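SPbeta prophage-derived uncharacterized protein YopX (Bacillus subtilis, PDB 2I2L) is of unknown function but is an SPbeta prophage-derived member of the YopX family that forms a homodimer of helix-free subunits built of beta strands and loops. Local coordinates at residues A4-D9 with A53-A58; W31-L36 with P43-T48; K63-R68 with C84-S89. All blocks are in the same frame, centred on the assembly; numbering follows the deposited sequence.

Contact 1 of 3, residues A4-D9 with A53-A58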
ATOM      1  N   ALA B   4      -4.343   2.317   7.523  1.00 37.98           N
ATOM      2  CA  ALA B   4      -3.699   1.365   8.435  1.00 35.81           C
ATOM      3  C   ALA B   4      -2.189   1.240   8.238  1.00 34.09           C
ATOM      4  O   ALA B   4      -1.694   1.091   7.116  1.00 33.50           O
ATOM      5  CB  ALA B   4      -4.346  -0.017   8.309  1.00 33.28           C
ATOM      6  N   TYR B   5      -1.469   1.316   9.351  1.00 32.31           N
ATOM      7  CA  TYR B   5      -0.021   1.171   9.345  1.00 30.28           C
ATOM      8  C   TYR B   5       0.399   0.812  10.766  1.00 29.98           C
ATOM      9  O   TYR B   5      -0.405   0.896  11.705  1.00 28.68           O
ATOM     10  CB  TYR B   5       0.677   2.474   8.909  1.00 26.20           C
ATOM     11  CG  TYR B   5       0.664   3.557   9.955  1.00 21.82           C
ATOM     12  CD1 TYR B   5      -0.376   4.468  10.018  1.00 20.52           C
ATOM     13  CD2 TYR B   5       1.647   3.603  10.951  1.00 20.45           C
ATOM     14  CE1 TYR B   5      -0.458   5.398  11.053  1.00 21.20           C
ATOM     15  CE2 TYR B   5       1.577   4.516  11.989  1.00 18.63           C
ATOM     16  CZ  TYR B   5       0.515   5.413  12.039  1.00 21.29           C
ATOM     17  OH  TYR B   5       0.382   6.295  13.095  1.00 20.93           O
ATOM     18  N   ARG B   6       1.651   0.389  10.899  1.00 30.09           N
ATOM     19  CA  ARG B   6       2.250   0.040  12.185  1.00 30.84           C
ATOM     20  C   ARG B   6       3.739   0.367  12.069  1.00 30.69           C
ATOM     21  O   ARG B   6       4.335   0.211  11.003  1.00 30.69           O
ATOM     22  CB  ARG B   6       2.061  -1.457  12.508  1.00 30.25           C
ATOM     23  CG  ARG B   6       2.349  -2.381  11.336  1.00 32.12           C
ATOM     24  CD  ARG B   6       3.198  -3.592  11.702  1.00 33.62           C
ATOM     25  NE  ARG B   6       2.418  -4.799  11.973  1.00 33.68           N
ATOM     26  CZ  ARG B   6       2.678  -5.992  11.431  1.00 34.46           C
ATOM     27  NH1 ARG B   6       3.696  -6.148  10.585  1.00 30.01           N
ATOM     28  NH2 ARG B   6       1.913  -7.035  11.731  1.00 36.10           N
ATOM     29  N   VAL B   7       4.333   0.861  13.146  1.00 31.15           N
ATOM     30  CA  VAL B   7       5.756   1.159  13.119  1.00 31.54           C
ATOM     31  C   VAL B   7       6.469   0.449  14.244  1.00 32.12           C
ATOM     32  O   VAL B   7       5.997   0.408  15.383  1.00 30.97           O
ATOM     33  CB  VAL B   7       6.060   2.665  13.249  1.00 30.08           C
ATOM     34  CG1 VAL B   7       5.615   3.403  12.013  1.00 30.39           C
ATOM     35  CG2 VAL B   7       5.380   3.216  14.460  1.00 30.82           C
ATOM     36  N   TRP B   8       7.602  -0.139  13.892  1.00 34.27           N
ATOM     37  CA  TRP B   8       8.455  -0.827  14.843  1.00 36.57           C
ATOM     38  C   TRP B   8       9.484   0.253  15.166  1.00 38.15           C
ATOM     39  O   TRP B   8      10.168   0.742  14.264  1.00 37.93           O
ATOM     40  CB  TRP B   8       9.125  -2.012  14.159  1.00 37.92           C
ATOM     41  CG  TRP B   8      10.078  -2.767  15.021  1.00 40.83           C
ATOM     42  CD1 TRP B   8      11.408  -2.974  14.784  1.00 41.17           C
ATOM     43  CD2 TRP B   8       9.766  -3.504  16.207  1.00 42.10           C
ATOM     44  NE1 TRP B   8      11.942  -3.804  15.741  1.00 40.96           N
ATOM     45  CE2 TRP B   8      10.954  -4.148  16.630  1.00 40.86           C
ATOM     46  CE3 TRP B   8       8.593  -3.692  16.957  1.00 42.17           C
ATOM     47  CZ2 TRP B   8      11.009  -4.962  17.759  1.00 39.45           C
ATOM     48  CZ3 TRP B   8       8.649  -4.508  18.089  1.00 41.36           C
ATOM     49  CH2 TRP B   8       9.850  -5.132  18.474  1.00 39.63           C
ATOM     50  N   ASP B   9       9.571   0.651  16.434  1.00 39.50           N
ATOM     51  CA  ASP B   9      10.506   1.695  16.833  1.00 41.15           C
ATOM     52  C   ASP B   9      11.810   1.121  17.362  1.00 43.10           C
ATOM     53  O   ASP B   9      12.619   1.854  17.929  1.00 43.91           O
ATOM     54  CB  ASP B   9       9.894   2.567  17.917  1.00 41.63           C
ATOM     55  CG  ASP B   9       9.742   1.834  19.225  1.00 43.53           C
ATOM     56  OD1 ASP B   9       9.375   2.475  20.231  1.00 46.38           O
ATOM     57  OD2 ASP B   9       9.990   0.610  19.248  1.00 42.35           O
ATOM     58  N   ALA B  53      10.911   0.578  11.518  1.00 29.79           N
ATOM     59  CA  ALA B  53      10.343   0.344  10.197  1.00 30.35           C
ATOM     60  C   ALA B  53       8.852   0.685  10.078  1.00 29.96           C
ATOM     61  O   ALA B  53       8.063   0.405  10.989  1.00 29.83           O
ATOM     62  CB  ALA B  53      10.576  -1.113   9.790  1.00 29.89           C
ATOM     63  N   LEU B  54       8.483   1.287   8.944  1.00 29.25           N
ATOM     64  CA  LEU B  54       7.099   1.660   8.647  1.00 27.97           C
ATOM     65  C   LEU B  54       6.469   0.539   7.795  1.00 27.96           C
ATOM     66  O   LEU B  54       6.961   0.226   6.710  1.00 27.17           O
ATOM     67  CB  LEU B  54       7.065   2.978   7.856  1.00 26.55           C
ATOM     68  CG  LEU B  54       5.856   3.927   7.971  1.00 26.63           C
ATOM     69  CD1 LEU B  54       5.920   4.961   6.876  1.00 23.25           C
ATOM     70  CD2 LEU B  54       4.551   3.166   7.863  1.00 27.67           C
HETATM   71  N   MSE B  55       5.390  -0.062   8.292  1.00 28.92           N
HETATM   72  CA  MSE B  55       4.685  -1.124   7.567  1.00 28.91           C
HETATM   73  C   MSE B  55       3.202  -0.787   7.327  1.00 26.86           C
HETATM   74  O   MSE B  55       2.422  -0.575   8.270  1.00 24.03           O
HETATM   75  CB  MSE B  55       4.787  -2.431   8.335  1.00 33.74           C
HETATM   76  CG  MSE B  55       6.212  -2.912   8.544  1.00 40.85           C
HETATM   77 SE   MSE B  55       6.327  -3.925  10.205  1.00 48.35          SE
HETATM   78  CE  MSE B  55       6.368  -2.414  11.412  1.00 44.93           C
ATOM     79  N   TRP B  56       2.815  -0.736   6.056  1.00 24.30           N
ATOM     80  CA  TRP B  56       1.435  -0.436   5.708  1.00 23.28           C
ATOM     81  C   TRP B  56       0.529  -1.654   5.808  1.00 23.00           C
ATOM     82  O   TRP B  56       0.982  -2.810   5.781  1.00 20.81           O
ATOM     83  CB  TRP B  56       1.341   0.116   4.289  1.00 21.60           C
ATOM     84  CG  TRP B  56       2.070   1.390   4.092  1.00 21.13           C
ATOM     85  CD1 TRP B  56       3.171   1.582   3.319  1.00 22.21           C
ATOM     86  CD2 TRP B  56       1.739   2.669   4.650  1.00 19.57           C
ATOM     87  NE1 TRP B  56       3.552   2.903   3.358  1.00 22.56           N
ATOM     88  CE2 TRP B  56       2.691   3.592   4.168  1.00 20.04           C
ATOM     89  CE3 TRP B  56       0.733   3.124   5.504  1.00 18.85           C
ATOM     90  CZ2 TRP B  56       2.663   4.948   4.510  1.00 17.94           C
ATOM     91  CZ3 TRP B  56       0.705   4.479   5.842  1.00 19.54           C
ATOM     92  CH2 TRP B  56       1.669   5.370   5.343  1.00 17.27           C
ATOM     93  N   GLY B  57      -0.763  -1.385   5.912  1.00 23.12           N
ATOM     94  CA  GLY B  57      -1.708  -2.472   5.992  1.00 26.44           C
ATOM     95  C   GLY B  57      -2.657  -2.456   4.818  1.00 26.81           C
ATOM     96  O   GLY B  57      -2.865  -1.426   4.200  1.00 28.33           O
ATOM     97  N   ALA B  58      -3.217  -3.614   4.506  1.00 28.50           N
ATOM     98  CA  ALA B  58      -4.179  -3.754   3.430  1.00 30.49           C
ATOM     99  C   ALA B  58      -5.345  -4.562   4.000  1.00 32.36           C
ATOM    100  O   ALA B  58      -5.156  -5.471   4.809  1.00 32.17           O
ATOM    101  CB  ALA B  58      -3.555  -4.499   2.245  1.00 30.18           C
TER
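Arg6 and Met55, a selenomethionine, face each other as an antiparallel hydrogen-bonded pair, and their side chains cross obliquely. The selenium comes up beside the guanidinium, near its plane, with Met55 SE 3.5 Å from Arg6 NH1. Arg6 CG sits between its own backbone N and carbonyl carbon (chi1 45°), and further bends along the chain carry CD to the methyl group, Arg6 CD lying 3.4 Å from Met55 CE. That methyl also reaches Trp8, whose CB is 3.9 Å from Met55 CE, while the indole itself turns off toward Tyr124. The polar end of Arg6 is held from another strand, NE bonding to Tyr15 OH.

Beneath these side chains the backbones run in ordinary antiparallel register. Arg6 N and Met55 O are 2.9 Å apart, the reciprocal Met55 N to Arg6 O bond has the same length, and Trp8 N binds Ala53 O at 3.0 Å. Strands 5-8 and 53-60 are the central pair of a four-stranded antiparallel sheet, flanked by 13-15 and 63-65, so the N-terminal strand is joined to one more than forty residues later.

Tyr5, Val7, Leu54 and Trp56 occupy the other face. Trp56 approaches Tyr5 with the six-membered part of its indole, CE3 lying 3.5 Å from Tyr5 CB, whereas the phenol ring points away from the partner strand. Leu54 spans this group: its CD2 stands over one face of the Trp56 ring and also meets Tyr5 CB, and Leu54 CG is 4.1 Å from Val7 CG1. Leu23 of the neighbouring three-stranded sheet packs against the same face. At its far edge Trp56 belongs to the dimer interface, its NE1 bonding to Asn2 O of the second subunit and its ring meeting Trp56 of that subunit.

Contact 2 of 3, residues W31-L36 with P43-T48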
ATOM      1  N   TRP B  31       9.562   9.876   7.307  1.00 27.40           N
ATOM      2  CA  TRP B  31       8.362   9.778   8.110  1.00 25.30           C
ATOM      3  C   TRP B  31       8.748   9.897   9.569  1.00 26.04           C
ATOM      4  O   TRP B  31       9.913   9.723   9.927  1.00 26.51           O
ATOM      5  CB  TRP B  31       7.635   8.457   7.857  1.00 21.85           C
ATOM      6  CG  TRP B  31       8.438   7.231   8.143  1.00 19.71           C
ATOM      7  CD1 TRP B  31       9.015   6.407   7.232  1.00 17.68           C
ATOM      8  CD2 TRP B  31       8.682   6.646   9.425  1.00 19.38           C
ATOM      9  NE1 TRP B  31       9.592   5.339   7.860  1.00 15.68           N
ATOM     10  CE2 TRP B  31       9.404   5.456   9.205  1.00 16.90           C
ATOM     11  CE3 TRP B  31       8.357   7.012  10.743  1.00 20.11           C
ATOM     12  CZ2 TRP B  31       9.808   4.619  10.246  1.00 21.63           C
ATOM     13  CZ3 TRP B  31       8.759   6.178  11.791  1.00 22.11           C
ATOM     14  CH2 TRP B  31       9.478   4.990  11.534  1.00 23.40           C
ATOM     15  N   THR B  32       7.772  10.200  10.413  1.00 26.87           N
ATOM     16  CA  THR B  32       8.026  10.353  11.838  1.00 26.44           C
ATOM     17  C   THR B  32       6.806   9.988  12.654  1.00 25.72           C
ATOM     18  O   THR B  32       5.731  10.546  12.452  1.00 25.19           O
ATOM     19  CB  THR B  32       8.366  11.794  12.180  1.00 27.01           C
ATOM     20  OG1 THR B  32       9.530  12.200  11.452  1.00 28.00           O
ATOM     21  CG2 THR B  32       8.598  11.931  13.674  1.00 27.81           C
ATOM     22  N   LEU B  33       6.963   9.065  13.586  1.00 25.91           N
ATOM     23  CA  LEU B  33       5.836   8.696  14.412  1.00 27.22           C
ATOM     24  C   LEU B  33       5.758   9.667  15.583  1.00 30.08           C
ATOM     25  O   LEU B  33       6.659   9.709  16.410  1.00 31.40           O
ATOM     26  CB  LEU B  33       5.991   7.279  14.942  1.00 24.59           C
ATOM     27  CG  LEU B  33       4.781   6.872  15.779  1.00 26.64           C
ATOM     28  CD1 LEU B  33       3.595   6.591  14.862  1.00 24.02           C
ATOM     29  CD2 LEU B  33       5.116   5.644  16.610  1.00 28.27           C
ATOM     30  N   LYS B  34       4.693  10.462  15.638  1.00 32.85           N
ATOM     31  CA  LYS B  34       4.507  11.406  16.735  1.00 36.23           C
ATOM     32  C   LYS B  34       3.452  10.834  17.682  1.00 38.35           C
ATOM     33  O   LYS B  34       2.742   9.889  17.332  1.00 38.73           O
ATOM     34  CB  LYS B  34       4.026  12.768  16.221  1.00 37.35           C
ATOM     35  CG  LYS B  34       4.951  13.462  15.230  1.00 40.22           C
ATOM     36  CD  LYS B  34       6.324  13.728  15.825  1.00 40.90           C
ATOM     37  CE  LYS B  34       7.103  14.747  14.998  1.00 40.23           C
ATOM     38  NZ  LYS B  34       6.570  16.127  15.169  1.00 38.51           N
ATOM     39  N   ARG B  35       3.362  11.410  18.879  1.00 40.69           N
ATOM     40  CA  ARG B  35       2.394  10.995  19.888  1.00 41.97           C
ATOM     41  C   ARG B  35       2.019  12.206  20.738  1.00 43.45           C
ATOM     42  O   ARG B  35       2.882  12.895  21.282  1.00 42.28           O
ATOM     43  CB  ARG B  35       2.985   9.898  20.774  1.00 42.64           C
ATOM     44  CG  ARG B  35       2.171   9.622  22.032  1.00 45.19           C
ATOM     45  CD  ARG B  35       2.958   8.799  23.064  1.00 46.03           C
ATOM     46  NE  ARG B  35       3.031   7.376  22.735  1.00 47.16           N
ATOM     47  CZ  ARG B  35       1.982   6.551  22.723  1.00 48.58           C
ATOM     48  NH1 ARG B  35       0.767   6.999  23.024  1.00 48.19           N
ATOM     49  NH2 ARG B  35       2.146   5.271  22.403  1.00 48.16           N
ATOM     50  N   LEU B  36       0.721  12.467  20.839  1.00 46.12           N
ATOM     51  CA  LEU B  36       0.216  13.592  21.613  1.00 48.51           C
ATOM     52  C   LEU B  36       0.017  13.184  23.074  1.00 51.14           C
ATOM     53  O   LEU B  36      -0.784  12.297  23.383  1.00 52.26           O
ATOM     54  CB  LEU B  36      -1.100  14.080  20.999  1.00 47.64           C
ATOM     55  CG  LEU B  36      -1.585  15.469  21.402  1.00 47.79           C
ATOM     56  CD1 LEU B  36      -1.943  15.456  22.864  1.00 49.08           C
ATOM     57  CD2 LEU B  36      -0.512  16.506  21.121  1.00 46.32           C
ATOM     58  N   PRO B  43       7.646  13.234  19.639  1.00 40.57           N
ATOM     59  CA  PRO B  43       8.168  12.172  18.765  1.00 37.50           C
ATOM     60  C   PRO B  43       8.438  10.811  19.438  1.00 35.79           C
ATOM     61  O   PRO B  43       8.841  10.735  20.602  1.00 35.09           O
ATOM     62  CB  PRO B  43       9.429  12.808  18.161  1.00 38.02           C
ATOM     63  CG  PRO B  43       9.855  13.775  19.218  1.00 38.50           C
ATOM     64  CD  PRO B  43       8.552  14.395  19.654  1.00 38.20           C
ATOM     65  N   VAL B  44       8.196   9.750  18.675  1.00 33.90           N
ATOM     66  CA  VAL B  44       8.375   8.374  19.122  1.00 32.25           C
ATOM     67  C   VAL B  44       9.524   7.740  18.330  1.00 33.26           C
ATOM     68  O   VAL B  44      10.413   7.094  18.905  1.00 32.06           O
ATOM     69  CB  VAL B  44       7.087   7.539  18.884  1.00 31.84           C
ATOM     70  CG1 VAL B  44       7.231   6.162  19.514  1.00 30.73           C
ATOM     71  CG2 VAL B  44       5.876   8.268  19.450  1.00 30.72           C
ATOM     72  N   VAL B  45       9.485   7.914  17.009  1.00 33.24           N
ATOM     73  CA  VAL B  45      10.525   7.393  16.130  1.00 34.90           C
ATOM     74  C   VAL B  45      10.532   8.072  14.780  1.00 36.31           C
ATOM     75  O   VAL B  45       9.551   8.686  14.374  1.00 36.29           O
ATOM     76  CB  VAL B  45      10.399   5.885  15.871  1.00 34.85           C
ATOM     77  CG1 VAL B  45      11.483   5.152  16.628  1.00 33.36           C
ATOM     78  CG2 VAL B  45       9.023   5.393  16.265  1.00 35.89           C
ATOM     79  N   ASP B  46      11.664   7.937  14.093  1.00 38.77           N
ATOM     80  CA  ASP B  46      11.890   8.519  12.778  1.00 39.02           C
ATOM     81  C   ASP B  46      12.235   7.443  11.795  1.00 40.02           C
ATOM     82  O   ASP B  46      12.352   6.280  12.140  1.00 41.80           O
ATOM     83  CB  ASP B  46      13.066   9.479  12.826  1.00 39.38           C
ATOM     84  CG  ASP B  46      12.752  10.725  13.588  1.00 40.84           C
ATOM     85  OD1 ASP B  46      12.222  11.664  12.972  1.00 43.04           O
ATOM     86  OD2 ASP B  46      13.016  10.768  14.806  1.00 43.53           O
ATOM     87  N   SER B  47      12.403   7.851  10.552  1.00 42.16           N
ATOM     88  CA  SER B  47      12.791   6.939   9.498  1.00 44.17           C
ATOM     89  C   SER B  47      14.321   6.902   9.588  1.00 45.32           C
ATOM     90  O   SER B  47      14.973   6.037   9.008  1.00 45.62           O
ATOM     91  CB  SER B  47      12.339   7.491   8.138  1.00 45.07           C
ATOM     92  OG  SER B  47      12.839   8.807   7.906  1.00 44.94           O
ATOM     93  N   THR B  48      14.879   7.854  10.336  1.00 46.22           N
ATOM     94  CA  THR B  48      16.326   7.966  10.518  1.00 46.11           C
ATOM     95  C   THR B  48      16.866   6.761  11.267  1.00 45.75           C
ATOM     96  O   THR B  48      17.897   6.207  10.896  1.00 46.29           O
ATOM     97  CB  THR B  48      16.711   9.245  11.311  1.00 46.13           C
ATOM     98  OG1 THR B  48      16.040   9.255  12.578  1.00 45.32           O
ATOM     99  CG2 THR B  48      16.334  10.487  10.527  1.00 45.83           C
TER
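Leu33 faces two residues of the partner strand at once, and the backbone bonds record it. Its amide N binds Val45 O at 2.7 Å, the donor tilted 20° from the carbonyl plane. Its carbonyl takes the amide of Val44, with Val44 N 2.7 Å from Leu33 O, and is approached more weakly by the amide of Val45. Further along, the bonds linking Trp31 and Ser47, one backbone to backbone and one to Ser47 OG, are weak.

Two successive residues opposite one make a classic beta bulge: the register slips by a residue between the Leu33 and Lys34 positions. It lies in the hairpin of strands 31-36 and 41-46, which together with 21-25 forms a three-stranded antiparallel sheet.

Apolar contacts follow from that slip. Leu33 CD2 crosses to Val44, 3.6 Å from its CB, while Leu33 CB is 3.8 Å from Val45 CG2, so one leucine side chain meets both valines. Val44 CG2 turns the other way along the strand and rests 3.6 Å from Arg35 CB. Tyr5 and Val7 of the neighbouring sheet also touch Leu33.

The aromatic contact lies at the opposite end. Trp31 CG stands between its backbone N and carbonyl carbon (chi1 59°), which lays the indole across the partner strand. Ser47 CB makes a CH-pi contact over the face of the five-membered ring, 3.6 Å from its centroid, and Asp46 O lies over the same ring system.

Among polar side chains, Thr32 and Asp46 lie alongside each other, pointing the same way, with Thr32 OG1 3.1 Å from Asp46 OD1.

Contact 3 of 3, residues K63-R68 with C84-S89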
ATOM      1  N   LYS B  63      -9.960  -8.801   7.329  1.00 50.97           N
ATOM      2  CA  LYS B  63      -8.880  -8.420   8.230  1.00 50.40           C
ATOM      3  C   LYS B  63      -7.887  -7.499   7.518  1.00 49.50           C
ATOM      4  O   LYS B  63      -7.798  -7.496   6.282  1.00 49.40           O
ATOM      5  CB  LYS B  63      -8.122  -9.664   8.718  1.00 52.40           C
ATOM      6  CG  LYS B  63      -8.915 -10.978   8.730  1.00 55.21           C
ATOM      7  CD  LYS B  63      -9.907 -11.070   9.896  1.00 56.11           C
ATOM      8  CE  LYS B  63     -10.628 -12.428   9.922  1.00 55.99           C
ATOM      9  NZ  LYS B  63     -11.518 -12.660   8.741  1.00 55.14           N
ATOM     10  N   PHE B  64      -7.153  -6.714   8.307  1.00 46.85           N
ATOM     11  CA  PHE B  64      -6.115  -5.827   7.788  1.00 42.76           C
ATOM     12  C   PHE B  64      -4.814  -6.609   7.956  1.00 41.31           C
ATOM     13  O   PHE B  64      -4.583  -7.201   9.008  1.00 41.35           O
ATOM     14  CB  PHE B  64      -6.046  -4.540   8.607  1.00 39.98           C
ATOM     15  CG  PHE B  64      -6.559  -3.337   7.880  1.00 38.84           C
ATOM     16  CD1 PHE B  64      -7.553  -2.537   8.444  1.00 38.09           C
ATOM     17  CD2 PHE B  64      -6.060  -3.006   6.623  1.00 36.57           C
ATOM     18  CE1 PHE B  64      -8.043  -1.424   7.764  1.00 36.90           C
ATOM     19  CE2 PHE B  64      -6.538  -1.898   5.936  1.00 37.34           C
ATOM     20  CZ  PHE B  64      -7.536  -1.102   6.505  1.00 36.96           C
ATOM     21  N   ILE B  65      -3.974  -6.633   6.928  1.00 40.08           N
ATOM     22  CA  ILE B  65      -2.720  -7.367   7.013  1.00 39.43           C
ATOM     23  C   ILE B  65      -1.566  -6.429   6.669  1.00 39.08           C
ATOM     24  O   ILE B  65      -1.627  -5.698   5.678  1.00 38.54           O
ATOM     25  CB  ILE B  65      -2.746  -8.606   6.062  1.00 39.36           C
ATOM     26  CG1 ILE B  65      -1.949  -9.760   6.676  1.00 40.49           C
ATOM     27  CG2 ILE B  65      -2.155  -8.260   4.718  1.00 39.33           C
ATOM     28  CD1 ILE B  65      -2.158 -11.106   5.973  1.00 39.95           C
ATOM     29  N   TYR B  66      -0.528  -6.437   7.509  1.00 38.88           N
ATOM     30  CA  TYR B  66       0.659  -5.590   7.331  1.00 37.66           C
ATOM     31  C   TYR B  66       1.804  -6.440   6.759  1.00 39.97           C
ATOM     32  O   TYR B  66       1.558  -7.257   5.883  1.00 40.61           O
ATOM     33  CB  TYR B  66       1.036  -4.973   8.678  1.00 32.84           C
ATOM     34  CG  TYR B  66      -0.084  -4.162   9.320  1.00 27.96           C
ATOM     35  CD1 TYR B  66      -0.174  -2.774   9.126  1.00 25.11           C
ATOM     36  CD2 TYR B  66      -1.045  -4.780  10.120  1.00 24.53           C
ATOM     37  CE1 TYR B  66      -1.183  -2.023   9.713  1.00 21.79           C
ATOM     38  CE2 TYR B  66      -2.064  -4.040  10.713  1.00 25.36           C
ATOM     39  CZ  TYR B  66      -2.130  -2.657  10.508  1.00 24.88           C
ATOM     40  OH  TYR B  66      -3.134  -1.920  11.112  1.00 21.93           O
ATOM     41  N   ASP B  67       3.042  -6.280   7.230  1.00 44.03           N
ATOM     42  CA  ASP B  67       4.141  -7.098   6.690  1.00 47.40           C
ATOM     43  C   ASP B  67       4.666  -8.173   7.645  1.00 49.92           C
ATOM     44  O   ASP B  67       5.861  -8.237   7.952  1.00 49.39           O
ATOM     45  CB  ASP B  67       5.264  -6.188   6.240  1.00 47.72           C
ATOM     46  CG  ASP B  67       4.816  -5.247   5.143  1.00 49.48           C
ATOM     47  OD1 ASP B  67       3.918  -4.427   5.432  1.00 49.69           O
ATOM     48  OD2 ASP B  67       5.343  -5.335   4.003  1.00 46.72           O
ATOM     49  N   ARG B  68       3.750  -9.053   8.054  1.00 51.82           N
ATOM     50  CA  ARG B  68       4.010 -10.122   9.020  1.00 52.54           C
ATOM     51  C   ARG B  68       4.196 -11.551   8.491  1.00 51.11           C
ATOM     52  O   ARG B  68       4.270 -11.781   7.284  1.00 51.57           O
ATOM     53  CB  ARG B  68       2.866 -10.125  10.026  1.00 55.25           C
ATOM     54  CG  ARG B  68       1.526 -10.337   9.362  1.00 57.33           C
ATOM     55  CD  ARG B  68       0.653  -9.105   9.445  1.00 61.64           C
ATOM     56  NE  ARG B  68       0.057  -8.937  10.769  1.00 64.83           N
ATOM     57  CZ  ARG B  68      -1.080  -8.280  11.002  1.00 66.76           C
ATOM     58  NH1 ARG B  68      -1.751  -7.725   9.999  1.00 66.02           N
ATOM     59  NH2 ARG B  68      -1.552  -8.181  12.242  1.00 68.09           N
ATOM     60  N   CYS B  84       4.977 -18.422   6.075  1.00 49.87           N
ATOM     61  CA  CYS B  84       5.538 -17.503   5.087  1.00 48.43           C
ATOM     62  C   CYS B  84       5.410 -16.051   5.464  1.00 47.00           C
ATOM     63  O   CYS B  84       4.428 -15.652   6.086  1.00 47.45           O
ATOM     64  CB  CYS B  84       4.872 -17.719   3.729  1.00 48.74           C
ATOM     65  SG  CYS B  84       5.193 -19.351   3.038  1.00 51.50           S
ATOM     66  N   GLU B  85       6.408 -15.263   5.074  1.00 45.70           N
ATOM     67  CA  GLU B  85       6.424 -13.835   5.363  1.00 44.99           C
ATOM     68  C   GLU B  85       5.758 -13.030   4.256  1.00 43.08           C
ATOM     69  O   GLU B  85       6.023 -13.245   3.075  1.00 43.06           O
ATOM     70  CB  GLU B  85       7.865 -13.352   5.554  1.00 46.90           C
ATOM     71  CG  GLU B  85       8.077 -11.855   5.330  1.00 48.15           C
ATOM     72  CD  GLU B  85       9.499 -11.417   5.648  1.00 50.07           C
ATOM     73  OE1 GLU B  85      10.436 -12.194   5.354  1.00 50.79           O
ATOM     74  OE2 GLU B  85       9.681 -10.299   6.180  1.00 50.74           O
ATOM     75  N   VAL B  86       4.887 -12.109   4.659  1.00 40.04           N
ATOM     76  CA  VAL B  86       4.176 -11.242   3.738  1.00 36.71           C
ATOM     77  C   VAL B  86       5.037 -10.014   3.465  1.00 36.82           C
ATOM     78  O   VAL B  86       5.301  -9.210   4.366  1.00 34.71           O
ATOM     79  CB  VAL B  86       2.831 -10.793   4.340  1.00 35.17           C
ATOM     80  CG1 VAL B  86       2.125  -9.842   3.397  1.00 32.21           C
ATOM     81  CG2 VAL B  86       1.970 -12.006   4.628  1.00 33.73           C
ATOM     82  N   LYS B  87       5.484  -9.889   2.221  1.00 37.78           N
ATOM     83  CA  LYS B  87       6.313  -8.765   1.802  1.00 39.85           C
ATOM     84  C   LYS B  87       5.481  -7.873   0.891  1.00 41.08           C
ATOM     85  O   LYS B  87       4.698  -8.356   0.073  1.00 42.88           O
ATOM     86  CB  LYS B  87       7.535  -9.242   1.007  1.00 41.03           C
ATOM     87  CG  LYS B  87       8.288 -10.455   1.561  1.00 42.09           C
ATOM     88  CD  LYS B  87       9.574 -10.670   0.757  1.00 42.41           C
ATOM     89  CE  LYS B  87      10.355 -11.897   1.200  1.00 42.26           C
ATOM     90  NZ  LYS B  87       9.674 -13.166   0.835  1.00 42.45           N
ATOM     91  N   PHE B  88       5.637  -6.568   1.028  1.00 41.50           N
ATOM     92  CA  PHE B  88       4.896  -5.659   0.173  1.00 41.15           C
ATOM     93  C   PHE B  88       5.894  -5.133  -0.842  1.00 42.37           C
ATOM     94  O   PHE B  88       6.685  -4.229  -0.549  1.00 40.75           O
ATOM     95  CB  PHE B  88       4.295  -4.526   1.000  1.00 41.70           C
ATOM     96  CG  PHE B  88       3.566  -3.503   0.188  1.00 40.35           C
ATOM     97  CD1 PHE B  88       2.728  -3.888  -0.851  1.00 39.55           C
ATOM     98  CD2 PHE B  88       3.709  -2.152   0.466  1.00 40.91           C
ATOM     99  CE1 PHE B  88       2.045  -2.945  -1.607  1.00 36.73           C
ATOM    100  CE2 PHE B  88       3.031  -1.203  -0.282  1.00 40.86           C
ATOM    101  CZ  PHE B  88       2.194  -1.607  -1.325  1.00 38.32           C
ATOM    102  N   SER B  89       5.864  -5.738  -2.029  1.00 43.88           N
ATOM    103  CA  SER B  89       6.770  -5.378  -3.115  1.00 44.23           C
ATOM    104  C   SER B  89       6.071  -5.351  -4.476  1.00 43.67           C
ATOM    105  O   SER B  89       5.215  -6.193  -4.750  1.00 43.62           O
ATOM    106  CB  SER B  89       7.924  -6.378  -3.153  1.00 44.88           C
ATOM    107  OG  SER B  89       8.628  -6.284  -4.375  1.00 49.95           O
TER
HETATM  108  O   HOH W   1       8.296  -7.258   7.103  1.00 55.63           O
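Val86 meets the 63-68 segment with both its backbone and its side chain. Its amide N donates to Arg68 O at 2.7 Å, a nearly straight bond (174° at the hydrogen). The two valine methyls go to different parts of the 63-68 segment: CG1 is 3.6 Å from Tyr66 O, and CG2 passes Arg68 O and ends in a loose contact 4.4 Å from Ile65 CD1. Beside it Asp67 brings its carboxylate to the strand, crossing Phe88 at an angle with OD2 3.3 Å from Phe88 CB; the same oxygen is 3.2 Å from Phe88 N.

One step further out, a water donates to Asp67 O at 2.8 Å and reaches Glu85 OE2 weakly, a bridge along the side of the contact. Arg68 folds back toward its own segment, NH1 making a weak bond to Phe64 O, with its guanidinium carbon level with the edge of the Tyr66 ring. That ring in turn meets Tyr15. The ring of Phe88 leads away from the 63-68 segment and stacks on Phe93, and the residue packs against Asn2 of the second subunit.

Ile65 still pairs with Ala58, whereas Cys84 already pairs with Ile70. The contact thus sits at the junction where the chain leaves the edge strand of a four-stranded antiparallel sheet for an inner strand of a five-stranded one, fastened where strand 68-74 begins its pairing with strand 81-89.

Contact 1 is the middle member of the series: its centre lies 12 Å from that of contact 2 and 10 Å from that of contact 3, while contacts 2 and 3 are 22 Å apart between centres, with nearest atoms about 11 Å apart. Along the chain, contact 2 is nested within the loop that contact 1 closes, and contact 3 follows both. Contact 2 belongs to the three-stranded sheet, which packs on the contact 1 segments through Val45 against Asp9 and Trp31 against Leu54. Strand 53-60 leads directly into 63-65, joining contacts 1 and 3. The four-stranded sheet therefore connects the three-stranded and five-stranded parts of the subunit.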